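Local coordinates for uncharacterized protein lp_2219 (Lactobacillus plantarum, PDB 3HFQ) that is of unknown function but adopts the seven-bladed beta-propeller fold of the lactonase family, so a sugar-lactone hydrolase activity is possible though unproven, at residues A[57-62]-A[78-83]; A[207-212]-A[238-243]; A[309-314]-A[322-327]. The protein carries 1 engineered substitution. All coordinates share one frame; numbering follows the deposited sequence.

Interaction 1 (A[57-62]-A[78-83]); sequences DKEDDE and LNTVVA
Glu-62 and Ala-83 bring the backbones of the two segments closest together, and the contact between them is mostly one of side chain against main chain. The CA of Glu-62 makes a CA-H...O contact with the carbonyl O of Ala-83 at 3.3 Å. The glutamate chain then runs on, extended beyond CG, along the Ala-83 backbone until OE2 lies 3.7 Å from Ala-83 CA.

Van der Waals contacts centre on Val-82, whose two methyl branches serve different partners. CG2 lies against the Glu-62 carboxylate, 3.8 Å from OE1, while CG1 makes a carbon-on-carbon contact at 4.0 Å with CG of Glu-59, the two side chains crossing at about a right angle. Because the Glu-59 chain folds back at chi2 (-85°), its methylene faces the valine while the carboxylate swings toward Asp-57.

The acidic groups form the third kind of contact. Asp-57 OD2 packs 3.7 Å from Thr-80 CG2, and it also approaches Glu-59 OE2 at 2.8 Å, two acceptors with no hydrogen bond between them. The side chains of Asp-57 and Thr-80 both also touch Ala-66 of the intervening strand 62-71.

The type II' turn from Glu-59 to Glu-62 joins strands 52-59 and 62-71 in a beta hairpin, and side chains at its turn end reach strand 74-84, the outermost of the four strands of a beta-propeller blade.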
ATOM      1  N   ASP A  57      -3.891  13.892  -1.491  1.00 10.08           N
ATOM      2  CA  ASP A  57      -3.708  15.283  -1.861  1.00 10.03           C
ATOM      3  C   ASP A  57      -3.748  16.250  -0.683  1.00 15.18           C
ATOM      4  O   ASP A  57      -4.540  16.090   0.245  1.00 15.74           O
ATOM      5  CB  ASP A  57      -4.783  15.633  -2.899  1.00 13.47           C
ATOM      6  CG  ASP A  57      -4.765  17.086  -3.308  1.00 24.86           C
ATOM      7  OD1 ASP A  57      -3.666  17.654  -3.477  1.00 27.76           O
ATOM      8  OD2 ASP A  57      -5.864  17.653  -3.481  1.00 26.91           O
ATOM      9  N   LYS A  58      -2.867  17.244  -0.722  1.00 17.18           N
ATOM     10  CA  LYS A  58      -2.811  18.258   0.320  1.00 19.11           C
ATOM     11  C   LYS A  58      -3.019  19.610  -0.326  1.00 20.12           C
ATOM     12  O   LYS A  58      -2.304  19.991  -1.253  1.00 15.45           O
ATOM     13  CB  LYS A  58      -1.462  18.237   1.042  1.00 23.89           C
ATOM     14  CG  LYS A  58      -1.356  19.242   2.190  1.00 22.74           C
ATOM     15  CD  LYS A  58      -0.071  19.044   2.987  1.00 29.09           C
ATOM     16  CE  LYS A  58      -0.034  19.936   4.225  1.00 36.85           C
ATOM     17  NZ  LYS A  58       1.182  19.701   5.054  1.00 44.70           N
ATOM     18  N   GLU A  59      -4.013  20.330   0.163  1.00 22.80           N
ATOM     19  CA  GLU A  59      -4.317  21.643  -0.362  1.00 26.59           C
ATOM     20  C   GLU A  59      -4.342  22.536   0.875  1.00 32.87           C
ATOM     21  O   GLU A  59      -5.382  22.718   1.506  1.00 31.53           O
ATOM     22  CB  GLU A  59      -5.677  21.591  -1.077  1.00 22.98           C
ATOM     23  CG  GLU A  59      -5.795  20.527  -2.206  1.00 45.39           C
ATOM     24  CD  GLU A  59      -5.277  21.010  -3.560  1.00 53.71           C
ATOM     25  OE1 GLU A  59      -5.120  22.237  -3.726  1.00 56.09           O
ATOM     26  OE2 GLU A  59      -5.046  20.171  -4.465  1.00 55.55           O
ATOM     27  N   ASP A  60      -3.166  23.049   1.234  1.00 34.09           N
ATOM     28  CA  ASP A  60      -2.995  23.918   2.398  1.00 35.12           C
ATOM     29  C   ASP A  60      -3.283  23.167   3.687  1.00 32.43           C
ATOM     30  O   ASP A  60      -2.686  22.120   3.968  1.00 32.88           O
ATOM     31  CB  ASP A  60      -3.917  25.118   2.295  1.00 36.47           C
ATOM     32  N   ASP A  61      -4.203  23.727   4.468  1.00 22.49           N
ATOM     33  CA  ASP A  61      -4.611  23.132   5.725  1.00 24.97           C
ATOM     34  C   ASP A  61      -5.733  22.129   5.508  1.00 24.15           C
ATOM     35  O   ASP A  61      -6.412  21.728   6.451  1.00 27.57           O
ATOM     36  CB  ASP A  61      -5.030  24.213   6.745  1.00 29.82           C
ATOM     37  CG  ASP A  61      -6.052  25.211   6.198  1.00 41.49           C
ATOM     38  OD1 ASP A  61      -6.388  25.173   4.994  1.00 39.63           O
ATOM     39  OD2 ASP A  61      -6.513  26.056   6.999  1.00 50.73           O
ATOM     40  N   GLU A  62      -5.927  21.727   4.256  1.00 19.97           N
ATOM     41  CA  GLU A  62      -6.944  20.737   3.933  1.00 19.94           C
ATOM     42  C   GLU A  62      -6.270  19.557   3.249  1.00 23.53           C
ATOM     43  O   GLU A  62      -5.208  19.701   2.642  1.00 24.40           O
ATOM     44  CB  GLU A  62      -8.020  21.317   3.011  1.00 24.28           C
ATOM     45  CG  GLU A  62      -8.956  22.311   3.684  1.00 32.60           C
ATOM     46  CD  GLU A  62     -10.164  22.631   2.827  1.00 40.29           C
ATOM     47  OE1 GLU A  62      -9.991  23.256   1.760  1.00 46.55           O
ATOM     48  OE2 GLU A  62     -11.285  22.245   3.216  1.00 37.71           O
ATOM     49  N   LEU A  78      -9.264  16.370 -12.707  1.00 15.10           N
ATOM     50  CA  LEU A  78     -10.716  16.346 -12.823  1.00 13.56           C
ATOM     51  C   LEU A  78     -11.303  17.170 -11.682  1.00 14.59           C
ATOM     52  O   LEU A  78     -12.043  18.123 -11.913  1.00 15.06           O
ATOM     53  CB  LEU A  78     -11.224  14.901 -12.781  1.00 10.72           C
ATOM     54  CG  LEU A  78     -10.751  14.042 -13.962  1.00 14.02           C
ATOM     55  CD1 LEU A  78     -11.011  12.566 -13.676  1.00  9.97           C
ATOM     56  CD2 LEU A  78     -11.464  14.484 -15.237  1.00 16.78           C
ATOM     57  N   ASN A  79     -10.957  16.812 -10.449  1.00 12.65           N
ATOM     58  CA  ASN A  79     -11.433  17.548  -9.282  1.00 13.30           C
ATOM     59  C   ASN A  79     -10.758  16.984  -8.042  1.00 14.51           C
ATOM     60  O   ASN A  79      -9.938  16.068  -8.141  1.00 13.28           O
ATOM     61  CB  ASN A  79     -12.968  17.453  -9.161  1.00 12.34           C
ATOM     62  CG  ASN A  79     -13.439  16.194  -8.448  1.00 16.77           C
ATOM     63  OD1 ASN A  79     -12.939  15.094  -8.689  1.00 16.29           O
ATOM     64  ND2 ASN A  79     -14.430  16.353  -7.576  1.00 16.70           N
ATOM     65  N   THR A  80     -11.066  17.557  -6.883  1.00  9.99           N
ATOM     66  CA  THR A  80     -10.502  17.071  -5.633  1.00 13.16           C
ATOM     67  C   THR A  80     -11.589  17.097  -4.576  1.00 15.61           C
ATOM     68  O   THR A  80     -12.552  17.857  -4.684  1.00 14.63           O
ATOM     69  CB  THR A  80      -9.322  17.948  -5.127  1.00 12.82           C
ATOM     70  OG1 THR A  80      -9.818  19.214  -4.675  1.00 18.93           O
ATOM     71  CG2 THR A  80      -8.301  18.172  -6.235  1.00 18.21           C
ATOM     72  N   VAL A  81     -11.442  16.245  -3.571  1.00 10.66           N
ATOM     73  CA  VAL A  81     -12.380  16.188  -2.459  1.00 10.19           C
ATOM     74  C   VAL A  81     -11.505  16.308  -1.225  1.00 15.80           C
ATOM     75  O   VAL A  81     -10.826  15.357  -0.842  1.00 13.10           O
ATOM     76  CB  VAL A  81     -13.140  14.851  -2.418  1.00 13.70           C
ATOM     77  CG1 VAL A  81     -14.012  14.791  -1.174  1.00 17.31           C
ATOM     78  CG2 VAL A  81     -13.996  14.704  -3.672  1.00 14.04           C
ATOM     79  N   VAL A  82     -11.504  17.489  -0.618  1.00 13.12           N
ATOM     80  CA  VAL A  82     -10.682  17.726   0.553  1.00 15.76           C
ATOM     81  C   VAL A  82     -11.493  18.262   1.720  1.00 18.29           C
ATOM     82  O   VAL A  82     -12.623  18.719   1.551  1.00 18.93           O
ATOM     83  CB  VAL A  82      -9.548  18.722   0.231  1.00 15.21           C
ATOM     84  CG1 VAL A  82      -8.611  18.121  -0.815  1.00 13.29           C
ATOM     85  CG2 VAL A  82     -10.135  20.029  -0.279  1.00 15.75           C
ATOM     86  N   ALA A  83     -10.901  18.198   2.905  1.00 17.33           N
ATOM     87  CA  ALA A  83     -11.555  18.673   4.115  1.00 19.33           C
ATOM     88  C   ALA A  83     -10.492  19.159   5.086  1.00 18.50           C
ATOM     89  O   ALA A  83      -9.343  18.722   5.031  1.00 14.05           O
ATOM     90  CB  ALA A  83     -12.363  17.547   4.751  1.00 21.83           C
TER

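Interaction 2 (A[207-212]-A[238-243]); sequences LSSQIA and AHNGAA
Asn-240 is where segment 238-243 meets Ser-209, and the contact is built as much from a water molecule as from direct touch. Its carbonyl O accepts from the water at 2.9 Å. The same water donates to Leu-207 O at 2.7 Å and accepts from Ser-209 OG at 2.8 Å, so a single molecule joins two main-chain carbonyls and one hydroxyl across the gap. With chi1 at -170° the CG of Asn-240 is carried beside its own carbonyl carbon, where it lies 3.6 Å from Ser-209 OG. The serine hydroxyl is lodged between the water and the asparagine side chain.

Gly-241 follows and opens strand 241-247. It comes near Leu-207 and Ser-209 without a close bond to either, OG of Ser-209 staying 4.4 Å from Gly-241 N, and its carbonyl accepts instead from the guanidinium of Arg-259. Ala-242 then turns its CB toward the other segment, 4.4 Å from Ser-209 CA. Its backbone is tied to Glu-206, just before Leu-207, which fixes the strand against the turn.

That turn is shaped by a G1 beta bulge in which Ser-209 and Gln-210 both face Gly-205; the positive phi of Ser-209 (51°) belongs to it. Such water-bridged meeting of the turn between the second and third strands of one blade with the entry to the innermost strand of the next is an inter-blade junction of the beta-propeller.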
ATOM      1  N   LEU A 207       4.886  -1.732  13.628  1.00 13.26           N
ATOM      2  CA  LEU A 207       5.582  -1.496  14.888  1.00 12.94           C
ATOM      3  C   LEU A 207       6.333  -2.674  15.503  1.00 16.93           C
ATOM      4  O   LEU A 207       7.323  -2.476  16.212  1.00 16.83           O
ATOM      5  CB  LEU A 207       4.590  -0.922  15.905  1.00 12.91           C
ATOM      6  CG  LEU A 207       3.766   0.269  15.397  1.00 12.38           C
ATOM      7  CD1 LEU A 207       2.763   0.695  16.460  1.00 13.40           C
ATOM      8  CD2 LEU A 207       4.686   1.434  15.030  1.00 14.28           C
ATOM      9  N   SER A 208       5.880  -3.892  15.232  1.00 12.46           N
ATOM     10  CA  SER A 208       6.524  -5.078  15.791  1.00 16.96           C
ATOM     11  C   SER A 208       7.387  -5.826  14.778  1.00 13.65           C
ATOM     12  O   SER A 208       8.003  -6.840  15.112  1.00 12.96           O
ATOM     13  CB  SER A 208       5.459  -6.025  16.340  1.00 16.34           C
ATOM     14  OG  SER A 208       4.558  -6.405  15.311  1.00 15.33           O
ATOM     15  N   SER A 209       7.438  -5.325  13.548  1.00 10.95           N
ATOM     16  CA  SER A 209       8.216  -5.973  12.493  1.00 10.11           C
ATOM     17  C   SER A 209       7.852  -7.452  12.402  1.00 10.78           C
ATOM     18  O   SER A 209       8.716  -8.324  12.488  1.00 11.36           O
ATOM     19  CB  SER A 209       9.717  -5.824  12.763  1.00 13.32           C
ATOM     20  OG  SER A 209      10.114  -4.469  12.643  1.00 14.64           O
ATOM     21  N   GLN A 210       6.563  -7.720  12.222  1.00 12.93           N
ATOM     22  CA  GLN A 210       6.057  -9.085  12.128  1.00 15.61           C
ATOM     23  C   GLN A 210       4.998  -9.211  11.043  1.00 11.96           C
ATOM     24  O   GLN A 210       4.470  -8.215  10.550  1.00 12.07           O
ATOM     25  CB  GLN A 210       5.408  -9.504  13.450  1.00 14.74           C
ATOM     26  CG  GLN A 210       6.325  -9.549  14.649  1.00 15.56           C
ATOM     27  CD  GLN A 210       5.576  -9.892  15.924  1.00 20.18           C
ATOM     28  OE1 GLN A 210       4.639  -9.196  16.313  1.00 19.47           O
ATOM     29  NE2 GLN A 210       5.989 -10.967  16.582  1.00 15.89           N
ATOM     30  N   ILE A 211       4.695 -10.449  10.670  1.00  8.11           N
ATOM     31  CA  ILE A 211       3.641 -10.708   9.703  1.00  8.71           C
ATOM     32  C   ILE A 211       2.742 -11.758  10.335  1.00 10.83           C
ATOM     33  O   ILE A 211       3.220 -12.767  10.850  1.00 10.41           O
ATOM     34  CB  ILE A 211       4.155 -11.268   8.357  1.00 10.85           C
ATOM     35  CG1 ILE A 211       4.953 -10.200   7.606  1.00 15.00           C
ATOM     36  CG2 ILE A 211       2.956 -11.704   7.494  1.00  9.69           C
ATOM     37  CD1 ILE A 211       5.501 -10.673   6.263  1.00 17.57           C
ATOM     38  N   ALA A 212       1.442 -11.507  10.314  1.00 10.60           N
ATOM     39  CA  ALA A 212       0.489 -12.451  10.868  1.00 12.17           C
ATOM     40  C   ALA A 212      -0.232 -13.135   9.716  1.00 13.16           C
ATOM     41  O   ALA A 212      -0.696 -12.469   8.788  1.00 11.86           O
ATOM     42  CB  ALA A 212      -0.516 -11.721  11.753  1.00 14.30           C
ATOM     43  N   ALA A 238      17.711  -2.177  16.526  1.00 21.40           N
ATOM     44  CA  ALA A 238      17.515  -0.784  16.130  1.00 20.17           C
ATOM     45  C   ALA A 238      16.112  -0.579  15.564  1.00 20.04           C
ATOM     46  O   ALA A 238      15.369  -1.538  15.374  1.00 22.94           O
ATOM     47  CB  ALA A 238      18.567  -0.376  15.099  1.00 19.01           C
ATOM     48  N   HIS A 239      15.758   0.673  15.293  1.00 21.84           N
ATOM     49  CA  HIS A 239      14.438   1.000  14.762  1.00 23.30           C
ATOM     50  C   HIS A 239      14.113   0.298  13.450  1.00 17.64           C
ATOM     51  O   HIS A 239      14.944   0.213  12.549  1.00 13.96           O
ATOM     52  CB  HIS A 239      14.305   2.520  14.568  1.00 26.64           C
ATOM     53  CG  HIS A 239      13.029   2.942  13.896  1.00 34.44           C
ATOM     54  ND1 HIS A 239      12.827   2.831  12.538  1.00 38.60           N
ATOM     55  CD2 HIS A 239      11.889   3.471  14.405  1.00 35.05           C
ATOM     56  CE1 HIS A 239      11.617   3.273  12.236  1.00 35.43           C
ATOM     57  NE2 HIS A 239      11.029   3.666  13.350  1.00 39.00           N
ATOM     58  N   ASN A 240      12.902  -0.235  13.364  1.00 15.27           N
ATOM     59  CA  ASN A 240      12.446  -0.874  12.146  1.00 14.77           C
ATOM     60  C   ASN A 240      10.938  -0.833  12.099  1.00 15.26           C
ATOM     61  O   ASN A 240      10.263  -1.143  13.085  1.00 15.40           O
ATOM     62  CB  ASN A 240      12.888  -2.333  12.033  1.00 14.11           C
ATOM     63  CG  ASN A 240      12.615  -2.903  10.646  1.00 13.25           C
ATOM     64  OD1 ASN A 240      13.344  -2.621   9.697  1.00 11.92           O
ATOM     65  ND2 ASN A 240      11.543  -3.677  10.517  1.00 11.26           N
ATOM     66  N   GLY A 241      10.420  -0.435  10.947  1.00 12.50           N
ATOM     67  CA  GLY A 241       8.986  -0.380  10.760  1.00 11.17           C
ATOM     68  C   GLY A 241       8.657  -1.064   9.449  1.00 11.57           C
ATOM     69  O   GLY A 241       9.052  -0.587   8.390  1.00 12.35           O
ATOM     70  N   ALA A 242       7.963  -2.196   9.508  1.00 12.70           N
ATOM     71  CA  ALA A 242       7.591  -2.893   8.281  1.00 11.28           C
ATOM     72  C   ALA A 242       6.620  -1.961   7.557  1.00 12.78           C
ATOM     73  O   ALA A 242       5.941  -1.160   8.198  1.00 12.48           O
ATOM     74  CB  ALA A 242       6.930  -4.226   8.609  1.00  8.95           C
ATOM     75  N   ALA A 243       6.548  -2.050   6.232  1.00 10.07           N
ATOM     76  CA  ALA A 243       5.666  -1.154   5.488  1.00  8.88           C
ATOM     77  C   ALA A 243       4.725  -1.823   4.491  1.00 12.44           C
ATOM     78  O   ALA A 243       3.578  -2.132   4.819  1.00 12.03           O
ATOM     79  CB  ALA A 243       6.503  -0.084   4.775  1.00  8.19           C
TER
HETATM   80  O   HOH W   1       9.729  -3.111  15.099  1.00 24.79           O

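Interaction 3 (A[309-314]-A[322-327]); sequences NATLYA and LSLLQK
Tyr-313 holds its ring between two aliphatic groups: CG2 of Thr-311 stands 4.1 Å above one face, offset toward the rim, and CD1 of Leu-322 lies over the opposite face. The ring edge is turned to the partner strand, with Ser-323 C in its plane. A chi1 of -56° sets Thr-311 CG2 anti to the backbone N, where it also meets Leu-324 CD1 at 3.4 Å, tighter than usual for two carbons; these side chains cross at about a right angle.

On the other sheet face Leu-312 and Leu-325 pack at a slant, CD2 to CD1 at 4.0 Å, and the same CD1 reaches Ala-314 CB at 3.6 Å. A classic beta bulge lies here: Leu-325 and Gln-326 both face Leu-312, whose carbonyl O takes Leu-325 N at 2.9 Å and Gln-326 N at 3.2 Å. Past it come the non-hydrogen-bonded pair Tyr-313 and Leu-324, then Ala-314 and Ser-323, bonded both ways.

Hydroxyls of Tyr-313 and Thr-311 bond to the carbonyls of Ser-282 and Thr-283, and Gln-326 OE1 accepts from Leu-30 N of strand 29-38. The hairpin thus stands between the two neighbouring blades, with strand 299-304 alongside 309-315 in its own.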
ATOM      1  N   ASN A 309      15.868   7.449  -4.047  1.00 10.44           N
ATOM      2  CA  ASN A 309      16.253   6.537  -5.116  1.00 12.56           C
ATOM      3  C   ASN A 309      15.389   5.293  -5.198  1.00 15.36           C
ATOM      4  O   ASN A 309      14.822   4.847  -4.206  1.00 12.75           O
ATOM      5  CB  ASN A 309      17.733   6.136  -4.995  1.00 12.27           C
ATOM      6  CG  ASN A 309      18.154   5.819  -3.568  1.00 14.51           C
ATOM      7  OD1 ASN A 309      17.327   5.684  -2.668  1.00 15.50           O
ATOM      8  ND2 ASN A 309      19.462   5.688  -3.362  1.00 15.16           N
ATOM      9  N   ALA A 310      15.282   4.756  -6.408  1.00 13.46           N
ATOM     10  CA  ALA A 310      14.503   3.557  -6.654  1.00 11.29           C
ATOM     11  C   ALA A 310      15.489   2.464  -7.044  1.00 12.52           C
ATOM     12  O   ALA A 310      16.578   2.750  -7.550  1.00 11.36           O
ATOM     13  CB  ALA A 310      13.502   3.800  -7.779  1.00 11.66           C
ATOM     14  N   THR A 311      15.106   1.218  -6.805  1.00  8.52           N
ATOM     15  CA  THR A 311      15.965   0.082  -7.111  1.00  9.78           C
ATOM     16  C   THR A 311      15.194  -0.966  -7.897  1.00 14.19           C
ATOM     17  O   THR A 311      14.027  -1.239  -7.605  1.00 13.44           O
ATOM     18  CB  THR A 311      16.502  -0.554  -5.814  1.00 10.05           C
ATOM     19  OG1 THR A 311      17.182   0.444  -5.043  1.00 14.17           O
ATOM     20  CG2 THR A 311      17.470  -1.690  -6.126  1.00 11.16           C
ATOM     21  N   LEU A 312      15.853  -1.545  -8.895  1.00  8.42           N
ATOM     22  CA  LEU A 312      15.241  -2.569  -9.734  1.00  9.63           C
ATOM     23  C   LEU A 312      15.873  -3.928  -9.469  1.00 12.34           C
ATOM     24  O   LEU A 312      17.100  -4.053  -9.437  1.00 11.73           O
ATOM     25  CB  LEU A 312      15.419  -2.225 -11.219  1.00 12.56           C
ATOM     26  CG  LEU A 312      14.945  -3.301 -12.205  1.00 13.79           C
ATOM     27  CD1 LEU A 312      13.429  -3.413 -12.154  1.00 10.88           C
ATOM     28  CD2 LEU A 312      15.393  -2.956 -13.617  1.00 12.79           C
ATOM     29  N   TYR A 313      15.028  -4.940  -9.283  1.00 12.74           N
ATOM     30  CA  TYR A 313      15.489  -6.308  -9.055  1.00 11.04           C
ATOM     31  C   TYR A 313      14.922  -7.226 -10.112  1.00 12.31           C
ATOM     32  O   TYR A 313      13.866  -6.959 -10.684  1.00 10.02           O
ATOM     33  CB  TYR A 313      14.986  -6.891  -7.731  1.00 10.06           C
ATOM     34  CG  TYR A 313      15.313  -6.130  -6.486  1.00 12.85           C
ATOM     35  CD1 TYR A 313      14.393  -5.240  -5.937  1.00 14.13           C
ATOM     36  CD2 TYR A 313      16.508  -6.358  -5.803  1.00 14.15           C
ATOM     37  CE1 TYR A 313      14.653  -4.590  -4.741  1.00 19.72           C
ATOM     38  CE2 TYR A 313      16.781  -5.709  -4.606  1.00 13.61           C
ATOM     39  CZ  TYR A 313      15.842  -4.836  -4.077  1.00 18.47           C
ATOM     40  OH  TYR A 313      16.080  -4.213  -2.878  1.00 22.93           O
ATOM     41  N   ALA A 314      15.627  -8.323 -10.351  1.00  8.43           N
ATOM     42  CA  ALA A 314      15.153  -9.341 -11.258  1.00  7.57           C
ATOM     43  C   ALA A 314      14.555 -10.319 -10.250  1.00  8.39           C
ATOM     44  O   ALA A 314      15.070 -10.451  -9.139  1.00 11.66           O
ATOM     45  CB  ALA A 314      16.313  -9.991 -11.998  1.00 11.42           C
ATOM     46  N   LEU A 322      15.175 -12.656  -5.274  1.00 13.36           N
ATOM     47  CA  LEU A 322      15.538 -11.446  -6.002  1.00 12.65           C
ATOM     48  C   LEU A 322      17.043 -11.225  -6.126  1.00 14.03           C
ATOM     49  O   LEU A 322      17.832 -11.747  -5.338  1.00 12.13           O
ATOM     50  CB  LEU A 322      14.917 -10.232  -5.298  1.00 11.56           C
ATOM     51  CG  LEU A 322      13.444 -10.336  -4.879  1.00 11.97           C
ATOM     52  CD1 LEU A 322      13.055  -9.106  -4.056  1.00 12.47           C
ATOM     53  CD2 LEU A 322      12.558 -10.470  -6.109  1.00  9.34           C
ATOM     54  N   SER A 323      17.430 -10.444  -7.128  1.00 16.58           N
ATOM     55  CA  SER A 323      18.830 -10.105  -7.345  1.00 14.26           C
ATOM     56  C   SER A 323      18.879  -8.706  -7.947  1.00 13.15           C
ATOM     57  O   SER A 323      18.092  -8.368  -8.836  1.00 12.51           O
ATOM     58  CB  SER A 323      19.516 -11.122  -8.271  1.00 12.48           C
ATOM     59  OG  SER A 323      18.982 -11.087  -9.580  1.00 16.33           O
ATOM     60  N   LEU A 324      19.799  -7.893  -7.440  1.00 10.64           N
ATOM     61  CA  LEU A 324      19.958  -6.517  -7.891  1.00 11.43           C
ATOM     62  C   LEU A 324      20.283  -6.361  -9.375  1.00 14.86           C
ATOM     63  O   LEU A 324      21.120  -7.080  -9.918  1.00 11.84           O
ATOM     64  CB  LEU A 324      21.050  -5.832  -7.063  1.00 13.97           C
ATOM     65  CG  LEU A 324      21.372  -4.367  -7.370  1.00 15.10           C
ATOM     66  CD1 LEU A 324      20.136  -3.513  -7.137  1.00  9.52           C
ATOM     67  CD2 LEU A 324      22.518  -3.896  -6.484  1.00 12.76           C
ATOM     68  N   LEU A 325      19.617  -5.407 -10.022  1.00 13.73           N
ATOM     69  CA  LEU A 325      19.856  -5.117 -11.434  1.00 12.73           C
ATOM     70  C   LEU A 325      20.335  -3.680 -11.582  1.00 16.06           C
ATOM     71  O   LEU A 325      21.321  -3.407 -12.265  1.00 12.89           O
ATOM     72  CB  LEU A 325      18.581  -5.309 -12.263  1.00 12.28           C
ATOM     73  CG  LEU A 325      18.183  -6.739 -12.632  1.00  8.08           C
ATOM     74  CD1 LEU A 325      16.873  -6.708 -13.413  1.00 13.07           C
ATOM     75  CD2 LEU A 325      19.289  -7.386 -13.472  1.00 11.66           C
ATOM     76  N   GLN A 326      19.633  -2.757 -10.934  1.00 10.81           N
ATOM     77  CA  GLN A 326      20.004  -1.349 -11.017  1.00 12.60           C
ATOM     78  C   GLN A 326      19.572  -0.603  -9.764  1.00 14.54           C
ATOM     79  O   GLN A 326      18.515  -0.879  -9.193  1.00 12.68           O
ATOM     80  CB  GLN A 326      19.362  -0.712 -12.253  1.00 13.29           C
ATOM     81  CG  GLN A 326      19.732   0.752 -12.483  1.00 15.06           C
ATOM     82  CD  GLN A 326      19.027   1.338 -13.693  1.00 20.06           C
ATOM     83  OE1 GLN A 326      18.130   0.717 -14.263  1.00 18.65           O
ATOM     84  NE2 GLN A 326      19.425   2.546 -14.085  1.00 19.19           N
ATOM     85  N   LYS A 327      20.403   0.337  -9.335  1.00 15.56           N
ATOM     86  CA  LYS A 327      20.106   1.133  -8.154  1.00 14.27           C
ATOM     87  C   LYS A 327      20.357   2.602  -8.448  1.00 15.82           C
ATOM     88  O   LYS A 327      20.822   2.968  -9.529  1.00 13.60           O
ATOM     89  CB  LYS A 327      20.981   0.698  -6.973  1.00 14.07           C
ATOM     90  CG  LYS A 327      22.479   0.952  -7.160  1.00 16.38           C
ATOM     91  CD  LYS A 327      23.267   0.581  -5.904  1.00 21.10           C
ATOM     92  CE  LYS A 327      24.764   0.846  -6.076  1.00 21.81           C
ATOM     93  NZ  LYS A 327      25.532   0.534  -4.835  1.00 30.35           N
TER

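Overall arrangement
From the N terminus the contacts follow one another in series, with none nested or crossed. Interaction 1 closes first, within the blade made by strands 45-47, 52-59, 62-71 and 74-84, where 57-62 and 78-83 bracket most of its third strand. Interaction 2 closes later, over strand 222-230, and is the contact that passes from one blade to the next. Interaction 3 closes the short hairpin loop between 309-315 and 322-330. Interactions 2 and 3 are nearest, about 22 Å between centres, and interactions 1 and 3 furthest, about 34 Å. Beyond them strand 334-339 joins N-terminal strand 2-9, closing the ring of seven blades.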